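Local coordinates for protein beta-hexosaminidase (Neisseria gonorrhoeae, PDB 6JTJ) that probably cleaves terminal beta-1,4-linked N-acetylglucosamine from peptidoglycan fragments during cell-wall recycling, as a family 3 glycoside hydrolase, at residues C[208-213]-C[254-259]. Numbering follows the deposited sequence.
Sequences CGKHFP and AVMPAH. With NAG (2-acetamido-2-deoxy-beta-D-glucopyranose), chain I.
G209 sits between two backbone bonds to the parallel strand 254-257: its N donates to A254 O (3.0 Å), and its O accepts from M256 N (3.0 Å). The pairing resumes beyond H211, where F212 N donates to M256 O (2.8 Å) and A258 N to F212 O (2.7 Å). Cis peptides precede H211 and P213, and the chain turns a corner at H211. On one face, C208 SG rests against A254 CB and M256 CG, while the side chains of K210 and M256 run alongside each other, CD to CG 3.8 Å. On the other face, V255 CG1 presses on F212 CB (3.5 Å), and the F212 ring continues toward L281 of helix 274-284 and meets F244 edge-to-face. These are neighbouring parallel strands of the TIM-type (beta/alpha) barrel of family 3 glycoside hydrolases, and the first delivers two sugar-binding residues at its C-terminal end. K210, its chain bent at chi3 (-73°), brings NZ to O4 (3.0 Å) and O3 of N-acetylglucosamine; H211 NE2 shares a nearly straight hydrogen bond (2.9 Å) with the same O3, which lies at the ring edge, near its plane. K210 CB covers one face of that ring. E107, also beside the sugar, salt-bridges K210 NZ, F163 O accepts from it, and D168 OD2 bonds H211 ND1, fixing the ring's rotation.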
loop_
_atom_site.group_PDB
_atom_site.type_symbol
_atom_site.label_atom_id
_atom_site.label_comp_id
_atom_site.label_asym_id
_atom_site.label_seq_id
_atom_site.Cartn_x
_atom_site.Cartn_y
_atom_site.Cartn_z
ATOM N N CYS C 208 -16.500 -10.819 -3.249
ATOM C CA CYS C 208 -16.273 -10.072 -2.019
ATOM C C CYS C 208 -15.814 -8.676 -2.382
ATOM O O CYS C 208 -14.689 -8.504 -2.872
ATOM C CB CYS C 208 -15.212 -10.760 -1.150
ATOM S SG CYS C 208 -14.805 -9.844 0.343
ATOM N N GLY C 209 -16.690 -7.698 -2.161
ATOM C CA GLY C 209 -16.405 -6.327 -2.514
ATOM C C GLY C 209 -15.476 -5.674 -1.507
ATOM O O GLY C 209 -15.642 -5.878 -0.320
ATOM N N LYS C 210 -14.509 -4.904 -1.990
ATOM C CA LYS C 210 -13.534 -4.232 -1.134
ATOM C C LYS C 210 -13.348 -2.794 -1.610
ATOM O O LYS C 210 -13.375 -2.575 -2.820
ATOM C CB LYS C 210 -12.169 -4.923 -1.252
ATOM C CG LYS C 210 -12.225 -6.423 -1.212
ATOM C CD LYS C 210 -10.858 -7.027 -0.877
ATOM C CE LYS C 210 -9.868 -6.947 -2.020
ATOM N NZ LYS C 210 -8.870 -8.063 -1.899
ATOM N N HIS C 211 -13.115 -1.803 -0.730
ATOM C CA HIS C 211 -13.088 -1.912 0.724
ATOM C C HIS C 211 -14.148 -0.960 1.233
ATOM O O HIS C 211 -14.007 0.245 1.116
ATOM C CB HIS C 211 -11.711 -1.535 1.265
ATOM C CG HIS C 211 -10.601 -2.319 0.655
ATOM N ND1 HIS C 211 -10.115 -2.066 -0.613
ATOM C CD2 HIS C 211 -9.876 -3.355 1.135
ATOM C CE1 HIS C 211 -9.130 -2.900 -0.880
ATOM N NE2 HIS C 211 -8.970 -3.695 0.160
ATOM N N PHE C 212 -15.228 -1.518 1.769
ATOM C CA PHE C 212 -16.416 -0.755 2.133
ATOM C C PHE C 212 -16.085 0.278 3.199
ATOM O O PHE C 212 -15.438 -0.061 4.189
ATOM C CB PHE C 212 -17.491 -1.691 2.689
ATOM C CG PHE C 212 -18.734 -0.981 3.133
ATOM C CD1 PHE C 212 -19.741 -0.689 2.218
ATOM C CD2 PHE C 212 -18.896 -0.607 4.440
ATOM C CE1 PHE C 212 -20.875 -0.028 2.603
ATOM C CE2 PHE C 212 -20.055 0.049 4.849
ATOM C CZ PHE C 212 -21.044 0.332 3.935
ATOM N N PRO C 213 -16.588 1.512 3.057
ATOM C CA PRO C 213 -17.468 2.069 2.049
ATOM C C PRO C 213 -16.758 2.787 0.893
ATOM O O PRO C 213 -17.431 3.492 0.111
ATOM C CB PRO C 213 -18.268 3.082 2.856
ATOM C CG PRO C 213 -17.247 3.627 3.802
ATOM C CD PRO C 213 -16.337 2.489 4.130
ATOM N N ALA C 254 -19.880 -11.144 0.260
ATOM C CA ALA C 254 -19.117 -10.615 1.360
ATOM C C ALA C 254 -18.563 -9.249 1.041
ATOM O O ALA C 254 -18.512 -8.819 -0.122
ATOM C CB ALA C 254 -17.973 -11.552 1.672
ATOM N N VAL C 255 -18.103 -8.604 2.090
ATOM C CA VAL C 255 -17.477 -7.294 2.016
ATOM C C VAL C 255 -16.273 -7.294 2.964
ATOM O O VAL C 255 -16.318 -7.950 4.020
ATOM C CB VAL C 255 -18.541 -6.263 2.394
ATOM C CG1 VAL C 255 -17.962 -5.086 3.127
ATOM C CG2 VAL C 255 -19.317 -5.826 1.155
ATOM N N MET C 256 -15.204 -6.611 2.561
ATOM C CA MET C 256 -14.092 -6.290 3.434
ATOM C C MET C 256 -14.163 -4.782 3.666
ATOM O O MET C 256 -14.314 -4.017 2.720
ATOM C CB MET C 256 -12.702 -6.531 2.811
ATOM C CG MET C 256 -12.220 -8.022 2.574
ATOM S SD MET C 256 -11.582 -8.922 3.986
ATOM C CE MET C 256 -10.931 -7.580 4.994
ATOM N N PRO C 257 -14.023 -4.349 4.924
ATOM C CA PRO C 257 -14.130 -2.929 5.205
ATOM C C PRO C 257 -12.821 -2.213 4.996
ATOM O O PRO C 257 -11.756 -2.824 5.077
ATOM C CB PRO C 257 -14.519 -2.910 6.681
ATOM C CG PRO C 257 -13.768 -4.064 7.243
ATOM C CD PRO C 257 -13.743 -5.118 6.143
ATOM N N ALA C 258 -12.909 -0.920 4.728
ATOM C CA ALA C 258 -11.723 -0.074 4.655
ATOM C C ALA C 258 -11.232 0.243 6.068
ATOM O O ALA C 258 -12.027 0.528 6.957
ATOM C CB ALA C 258 -12.039 1.213 3.912
ATOM N N HIS C 259 -9.915 0.188 6.252
ATOM C CA HIS C 259 -9.281 0.678 7.464
ATOM C C HIS C 259 -9.088 2.179 7.296
ATOM O O HIS C 259 -7.984 2.667 7.038
ATOM C CB HIS C 259 -7.948 -0.046 7.690
ATOM C CG HIS C 259 -7.353 0.183 9.037
ATOM N ND1 HIS C 259 -8.070 0.158 10.221
ATOM C CD2 HIS C 259 -6.070 0.435 9.373
ATOM C CE1 HIS C 259 -7.246 0.407 11.225
ATOM N NE2 HIS C 259 -6.029 0.575 10.736
HETATM C C1 NAG I . -6.063 -6.066 3.505
HETATM C C2 NAG I . -6.164 -5.647 2.031
HETATM C C3 NAG I . -7.299 -6.377 1.354
HETATM C C4 NAG I . -7.201 -7.882 1.596
HETATM C C5 NAG I . -7.218 -8.202 3.077
HETATM C C6 NAG I . -6.931 -9.686 3.324
HETATM C C7 NAG I . -5.808 -3.386 1.020
HETATM C C8 NAG I . -4.769 -3.993 0.174
HETATM N N2 NAG I . -6.400 -4.233 1.869
HETATM O O1 NAG I . -4.766 -5.805 4.007
HETATM O O3 NAG I . -7.275 -6.069 -0.022
HETATM O O4 NAG I . -8.228 -8.580 0.939
HETATM O O5 NAG I . -6.197 -7.463 3.715
HETATM O O6 NAG I . -5.638 -10.083 2.897
HETATM O O7 NAG I . -6.052 -2.169 0.946
#